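Local coordinates for putative branched-chain amino acid ABC transporter, periplasmic branched-chain amino acid-binding protein (Pseudomonas protegens Pf-5, PDB 4RU0) that probably captures a branched-chain amino acid or related small solute in the periplasm and delivers it to an ABC transporter for uptake, at residues Y158-T163 with G266-S271; R194-P199 with F239-G244. All coordinates share one frame; numbering follows the deposited sequence.

Contact 1: residues Y158-T163 with G266-S271; sequences YSEAST and GDIWAS. With P3G (3,6,9,12,15-pentaoxaheptadecane), chain C.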
loop_
_atom_site.group_PDB
_atom_site.type_symbol
_atom_site.label_atom_id
_atom_site.label_comp_id
_atom_site.label_asym_id
_atom_site.label_seq_id
_atom_site.Cartn_x
_atom_site.Cartn_y
_atom_site.Cartn_z
ATOM N N TYR A 158 -10.772 1.743 -2.124
ATOM C CA TYR A 158 -11.921 1.537 -3.004
ATOM C C TYR A 158 -11.672 0.338 -3.911
ATOM O O TYR A 158 -12.509 -0.557 -4.008
ATOM C CB TYR A 158 -12.220 2.782 -3.844
ATOM C CG TYR A 158 -13.059 3.818 -3.131
ATOM C CD1 TYR A 158 -13.026 3.938 -1.748
ATOM C CD2 TYR A 158 -13.890 4.678 -3.841
ATOM C CE1 TYR A 158 -13.790 4.891 -1.094
ATOM C CE2 TYR A 158 -14.660 5.632 -3.195
ATOM C CZ TYR A 158 -14.608 5.732 -1.819
ATOM O OH TYR A 158 -15.366 6.675 -1.157
ATOM N N SER A 159 -10.516 0.318 -4.570
ATOM C CA SER A 159 -10.147 -0.816 -5.410
ATOM C C SER A 159 -10.032 -2.102 -4.600
ATOM O O SER A 159 -10.376 -3.172 -5.084
ATOM C CB SER A 159 -8.826 -0.548 -6.132
ATOM O OG SER A 159 -8.941 0.541 -7.022
ATOM N N GLU A 160 -9.536 -1.988 -3.371
ATOM C CA GLU A 160 -9.361 -3.153 -2.514
ATOM C C GLU A 160 -10.702 -3.834 -2.276
ATOM O O GLU A 160 -10.797 -5.061 -2.317
ATOM C CB GLU A 160 -8.727 -2.777 -1.179
ATOM C CG GLU A 160 -8.301 -3.993 -0.366
ATOM C CD GLU A 160 -7.945 -3.647 1.067
ATOM O OE1 GLU A 160 -8.465 -2.633 1.589
ATOM O OE2 GLU A 160 -7.150 -4.392 1.675
ATOM N N ALA A 161 -11.734 -3.029 -2.042
ATOM C CA ALA A 161 -13.084 -3.546 -1.872
ATOM C C ALA A 161 -13.481 -4.366 -3.088
ATOM O O ALA A 161 -13.964 -5.490 -2.953
ATOM C CB ALA A 161 -14.071 -2.410 -1.647
ATOM N N SER A 162 -13.255 -3.809 -4.275
ATOM C CA SER A 162 -13.595 -4.507 -5.509
ATOM C C SER A 162 -12.852 -5.838 -5.647
ATOM O O SER A 162 -13.466 -6.851 -5.955
ATOM C CB SER A 162 -13.310 -3.627 -6.721
ATOM O OG SER A 162 -13.778 -4.242 -7.911
ATOM N N THR A 163 -11.539 -5.832 -5.417
ATOM C CA THR A 163 -10.753 -7.068 -5.493
ATOM C C THR A 163 -11.212 -8.084 -4.449
ATOM O O THR A 163 -11.245 -9.286 -4.717
ATOM C CB THR A 163 -9.242 -6.819 -5.300
ATOM O OG1 THR A 163 -8.985 -6.410 -3.953
ATOM C CG2 THR A 163 -8.750 -5.754 -6.242
ATOM N N GLY A 266 -8.324 -10.563 5.583
ATOM C CA GLY A 266 -7.836 -9.312 6.119
ATOM C C GLY A 266 -7.512 -8.266 5.069
ATOM O O GLY A 266 -7.121 -8.583 3.938
ATOM N N ASP A 267 -7.698 -7.009 5.460
ATOM C CA ASP A 267 -7.192 -5.849 4.738
ATOM C C ASP A 267 -5.688 -5.990 4.507
ATOM O O ASP A 267 -5.019 -6.767 5.194
ATOM C CB ASP A 267 -7.487 -4.582 5.539
ATOM C CG ASP A 267 -7.321 -3.327 4.728
ATOM O OD1 ASP A 267 -6.185 -2.812 4.648
ATOM O OD2 ASP A 267 -8.338 -2.845 4.185
ATOM N N ILE A 268 -5.143 -5.237 3.560
ATOM C CA ILE A 268 -3.701 -5.295 3.327
ATOM C C ILE A 268 -2.941 -4.787 4.552
ATOM O O ILE A 268 -1.798 -5.162 4.780
ATOM C CB ILE A 268 -3.281 -4.495 2.081
ATOM C CG1 ILE A 268 -3.578 -3.004 2.258
ATOM C CG2 ILE A 268 -3.977 -5.046 0.838
ATOM C CD1 ILE A 268 -2.920 -2.136 1.216
ATOM N N TRP A 269 -3.594 -3.962 5.362
ATOM C CA TRP A 269 -2.988 -3.472 6.595
ATOM C C TRP A 269 -3.325 -4.376 7.777
ATOM O O TRP A 269 -3.223 -3.977 8.933
ATOM C CB TRP A 269 -3.425 -2.029 6.857
ATOM C CG TRP A 269 -3.004 -1.154 5.732
ATOM C CD1 TRP A 269 -3.800 -0.614 4.776
ATOM C CD2 TRP A 269 -1.666 -0.763 5.413
ATOM N NE1 TRP A 269 -3.046 0.110 3.888
ATOM C CE2 TRP A 269 -1.731 0.034 4.259
ATOM C CE3 TRP A 269 -0.420 -0.999 6.003
ATOM C CZ2 TRP A 269 -0.596 0.595 3.672
ATOM C CZ3 TRP A 269 0.706 -0.442 5.421
ATOM C CH2 TRP A 269 0.610 0.345 4.269
ATOM N N ALA A 270 -3.726 -5.601 7.464
ATOM C CA ALA A 270 -3.915 -6.637 8.471
ATOM C C ALA A 270 -3.339 -7.940 7.940
ATOM O O ALA A 270 -3.839 -9.016 8.238
ATOM C CB ALA A 270 -5.395 -6.796 8.821
ATOM N N SER A 271 -2.280 -7.826 7.148
ATOM C CA SER A 271 -1.757 -8.956 6.393
ATOM C C SER A 271 -0.352 -9.375 6.809
ATOM O O SER A 271 0.293 -10.152 6.108
ATOM C CB SER A 271 -1.757 -8.627 4.899
ATOM O OG SER A 271 -0.933 -7.505 4.637
HETATM O O3 P3G C . 4.264 1.814 7.149
HETATM C C7 P3G C . 3.359 2.482 6.288
HETATM C C8 P3G C . 2.466 3.388 7.115
HETATM O O4 P3G C . 1.243 3.578 6.419
HETATM C C9 P3G C . 0.136 3.606 7.301
HETATM C C10 P3G C . -0.967 2.774 6.687
HETATM O O5 P3G C . -2.221 3.294 7.091
HETATM C C11 P3G C . -3.065 2.279 7.595
HETATM C C12 P3G C . -4.249 2.921 8.293
HETATM O O6 P3G C . -4.387 2.368 9.588
HETATM C C13 P3G C . -5.237 3.138 10.405
HETATM C C14 P3G C . -4.394 3.983 11.326
HETATM O O7 P3G C . -5.197 5.008 11.889
#
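E160 reaches from helix 157-172 to the turn that follows strand 264-266, and its carboxylate meets D267 and I268 there. Its CB points at the turn, with CG anti to the backbone N (chi1 -170°), and the chain stays extended beyond CG, which spends the whole length of the glutamate on the gap between helix and turn. CB and CG are spacers that touch neither D267 nor I268. CD comes 3.2 Å from D267 OD2, and the two oxygens then divide the work. E160 OE2 accepts the backbone N-H of I268 at 2.9 Å. The donor meets this oxygen nearly along the C-O axis, with an N-H...O angle of 150°. I268 CG2 lies against the same E160 OE2 at 3.3 Å. E160 OE1 stands 2.6 Å from D267 OD2, the two carboxylate planes being turned 84° apart, so one of the two acids probably holds a proton. R241 would ease the burial of both: it forms a salt bridge with D267 OD2 and a long, weak ion pair with E160 OE1.

D267 suits the turn because its other oxygen is used within it. D267 OD1 accepts from W269 N at 2.9 Å through its anti lone pair, closing an Asx turn. Two residues on, W269 lays one face of its indole against the bound pentaoxaheptadecane, with W269 CZ2 3.7 Å from C10 of the ligand.

The buried acids thus lie between helix 157-172 and the loop leading to helix 273-276. L289 of strand 287-290 packs against both E160 and I268, and P199 and L200 of helix 197-207 pack against A161 on the first helix.

Contact 2: residues R194-P199 with F239-G244; sequences RETLGP and FLRTWG. With P3G (3,6,9,12,15-pentaoxaheptadecane), chain C.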
loop_
_atom_site.group_PDB
_atom_site.type_symbol
_atom_site.label_atom_id
_atom_site.label_comp_id
_atom_site.label_asym_id
_atom_site.label_seq_id
_atom_site.Cartn_x
_atom_site.Cartn_y
_atom_site.Cartn_z
ATOM N N ARG A 194 -13.803 3.234 7.646
ATOM C CA ARG A 194 -15.021 3.690 6.993
ATOM C C ARG A 194 -14.865 3.871 5.477
ATOM O O ARG A 194 -15.863 4.046 4.774
ATOM C CB ARG A 194 -15.494 5.004 7.626
ATOM C CG ARG A 194 -15.926 4.898 9.087
ATOM C CD ARG A 194 -16.275 6.281 9.634
ATOM N NE ARG A 194 -16.495 6.273 11.077
ATOM C CZ ARG A 194 -17.189 7.202 11.734
ATOM N NH1 ARG A 194 -17.746 8.214 11.078
ATOM N NH2 ARG A 194 -17.337 7.111 13.050
ATOM N N GLU A 195 -13.629 3.819 4.977
ATOM C CA GLU A 195 -13.361 4.103 3.564
ATOM C C GLU A 195 -14.090 3.157 2.628
ATOM O O GLU A 195 -14.477 3.555 1.535
ATOM C CB GLU A 195 -11.854 4.041 3.252
ATOM C CG GLU A 195 -11.129 5.376 3.321
ATOM C CD GLU A 195 -11.809 6.474 2.509
ATOM O OE1 GLU A 195 -11.711 6.464 1.262
ATOM O OE2 GLU A 195 -12.439 7.358 3.126
ATOM N N THR A 196 -14.281 1.910 3.054
ATOM C CA THR A 196 -14.869 0.904 2.177
ATOM C C THR A 196 -16.395 0.890 2.226
ATOM O O THR A 196 -17.021 0.067 1.561
ATOM C CB THR A 196 -14.349 -0.514 2.508
ATOM O OG1 THR A 196 -14.389 -0.730 3.922
ATOM C CG2 THR A 196 -12.932 -0.697 2.002
ATOM N N LEU A 197 -16.991 1.794 2.999
ATOM C CA LEU A 197 -18.454 1.866 3.093
ATOM C C LEU A 197 -19.101 2.147 1.740
ATOM O O LEU A 197 -20.006 1.428 1.316
ATOM C CB LEU A 197 -18.880 2.938 4.099
ATOM C CG LEU A 197 -18.678 2.553 5.563
ATOM C CD1 LEU A 197 -18.903 3.752 6.468
ATOM C CD2 LEU A 197 -19.593 1.395 5.958
ATOM N N GLY A 198 -18.636 3.194 1.068
ATOM C CA GLY A 198 -19.124 3.528 -0.258
ATOM C C GLY A 198 -19.058 2.399 -1.274
ATOM O O GLY A 198 -20.096 1.954 -1.780
ATOM N N PRO A 199 -17.841 1.919 -1.577
ATOM C CA PRO A 199 -17.704 0.904 -2.631
ATOM C C PRO A 199 -18.426 -0.407 -2.313
ATOM O O PRO A 199 -18.992 -1.020 -3.222
ATOM C CB PRO A 199 -16.185 0.692 -2.724
ATOM C CG PRO A 199 -15.638 1.191 -1.442
ATOM C CD PRO A 199 -16.541 2.306 -1.004
ATOM N N PHE A 239 -14.747 -9.674 5.882
ATOM C CA PHE A 239 -13.737 -8.740 5.415
ATOM C C PHE A 239 -13.193 -8.013 6.649
ATOM O O PHE A 239 -13.869 -7.158 7.221
ATOM C CB PHE A 239 -14.352 -7.763 4.407
ATOM C CG PHE A 239 -13.349 -6.912 3.663
ATOM C CD1 PHE A 239 -11.988 -7.195 3.704
ATOM C CD2 PHE A 239 -13.779 -5.825 2.916
ATOM C CE1 PHE A 239 -11.072 -6.402 3.013
ATOM C CE2 PHE A 239 -12.872 -5.033 2.222
ATOM C CZ PHE A 239 -11.511 -5.325 2.272
ATOM N N LEU A 240 -11.984 -8.368 7.072
ATOM C CA LEU A 240 -11.450 -7.854 8.324
ATOM C C LEU A 240 -10.621 -6.597 8.107
ATOM O O LEU A 240 -9.486 -6.666 7.636
ATOM C CB LEU A 240 -10.606 -8.916 9.024
ATOM C CG LEU A 240 -10.122 -8.516 10.413
ATOM C CD1 LEU A 240 -11.312 -8.296 11.328
ATOM C CD2 LEU A 240 -9.167 -9.552 10.991
ATOM N N ARG A 241 -11.146 -5.466 8.534
ATOM C CA ARG A 241 -10.499 -4.193 8.299
ATOM C C ARG A 241 -10.265 -3.547 9.639
ATOM O O ARG A 241 -10.711 -2.481 9.934
ATOM C CB ARG A 241 -11.358 -3.315 7.408
ATOM C CG ARG A 241 -11.717 -3.951 6.083
ATOM C CD ARG A 241 -12.091 -2.934 5.029
ATOM N NE ARG A 241 -10.918 -2.187 4.678
ATOM C CZ ARG A 241 -10.753 -0.895 4.876
ATOM N NH1 ARG A 241 -9.612 -0.342 4.550
ATOM N NH2 ARG A 241 -11.709 -0.170 5.381
ATOM N N THR A 242 -9.524 -4.269 10.441
ATOM C CA THR A 242 -9.033 -3.790 11.721
ATOM C C THR A 242 -7.604 -3.292 11.546
ATOM O O THR A 242 -7.038 -3.366 10.455
ATOM C CB THR A 242 -9.061 -4.905 12.787
ATOM O OG1 THR A 242 -8.443 -6.085 12.249
ATOM C CG2 THR A 242 -10.489 -5.228 13.183
ATOM N N TRP A 243 -7.022 -2.787 12.624
ATOM C CA TRP A 243 -5.654 -2.297 12.586
ATOM C C TRP A 243 -5.040 -2.374 13.976
ATOM O O TRP A 243 -5.724 -2.164 14.980
ATOM C CB TRP A 243 -5.615 -0.864 12.050
ATOM C CG TRP A 243 -4.316 -0.179 12.288
ATOM C CD1 TRP A 243 -3.160 -0.333 11.575
ATOM C CD2 TRP A 243 -4.032 0.771 13.319
ATOM N NE1 TRP A 243 -2.172 0.468 12.102
ATOM C CE2 TRP A 243 -2.683 1.154 13.174
ATOM C CE3 TRP A 243 -4.788 1.336 14.349
ATOM C CZ2 TRP A 243 -2.073 2.079 14.025
ATOM C CZ3 TRP A 243 -4.181 2.254 15.195
ATOM C CH2 TRP A 243 -2.837 2.617 15.027
ATOM N N GLY A 244 -3.755 -2.699 14.033
ATOM C CA GLY A 244 -3.059 -2.823 15.296
ATOM C C GLY A 244 -3.649 -3.897 16.188
ATOM O O GLY A 244 -3.792 -5.047 15.780
HETATM O O3 P3G C . 4.264 1.814 7.149
HETATM C C7 P3G C . 3.359 2.482 6.288
HETATM C C8 P3G C . 2.466 3.388 7.115
HETATM O O4 P3G C . 1.243 3.578 6.419
HETATM C C9 P3G C . 0.136 3.606 7.301
HETATM C C10 P3G C . -0.967 2.774 6.687
HETATM O O5 P3G C . -2.221 3.294 7.091
HETATM C C11 P3G C . -3.065 2.279 7.595
HETATM C C12 P3G C . -4.249 2.921 8.293
HETATM O O6 P3G C . -4.387 2.368 9.588
HETATM C C13 P3G C . -5.237 3.138 10.405
HETATM C C14 P3G C . -4.394 3.983 11.326
HETATM O O7 P3G C . -5.197 5.008 11.889
#
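T196 sets its methyl over one face of the R241 guanidinium, CG2 lying 3.6 Å from R241 CZ and offset toward the rim of the group. The hydroxyl sits beside it, T196 OG1 being 3.1 Å from R241 NH2. With chi1 at 46°, OG1 lies between the backbone N and the carbonyl carbon, and a single small, branched threonine turns both an oxygen and a methyl to the arginine. The methyl also touches the ring of F239, CG2 to CE2 4.3 Å.

R241 CD lies 3.6 Å above one face of the F239 ring, offset toward its rim, and the bend at chi3 (68°) turns NE and the guanidinium off the line of the chain. Farther out, NH2 donates to the carbonyl oxygen of Y192, and the rings of Y192 and F157 make cation-pi contacts. T196 is placed by the type I turn from R194 to L197, closed by L197 N to R194 O at 3.1 Å. Beyond the strand end, W243 lays a face of its indole on the ligand, with C14 over its centre.

D267, and weakly E160, probably offset the buried arginine's charge, and the cation-pi contacts stabilise it; T196 offers a methyl to the cation's face and a hydroxyl close to NH2.

Overall arrangement
Contacts 1 and 2 are both buried, their centres about 8 Å apart, and along the chain contact 2 is nested inside the loop closed by contact 1. They meet where D267 OD2 lies 2.7 Å from R241 NE; elsewhere, Y158 of helix 157-172 packs on E195 and P199. Strands 237-241 and 264-266 are parallel neighbours in one sheet: contact 1 uses the loop after strand 264-266, contact 2 the last residues of strand 237-241. Contact 1, nearer the chain centre, gathers acids; contact 2 supplies the cation amid aromatic rings and a methyl. The loops after both strands lead on to the ligand pocket.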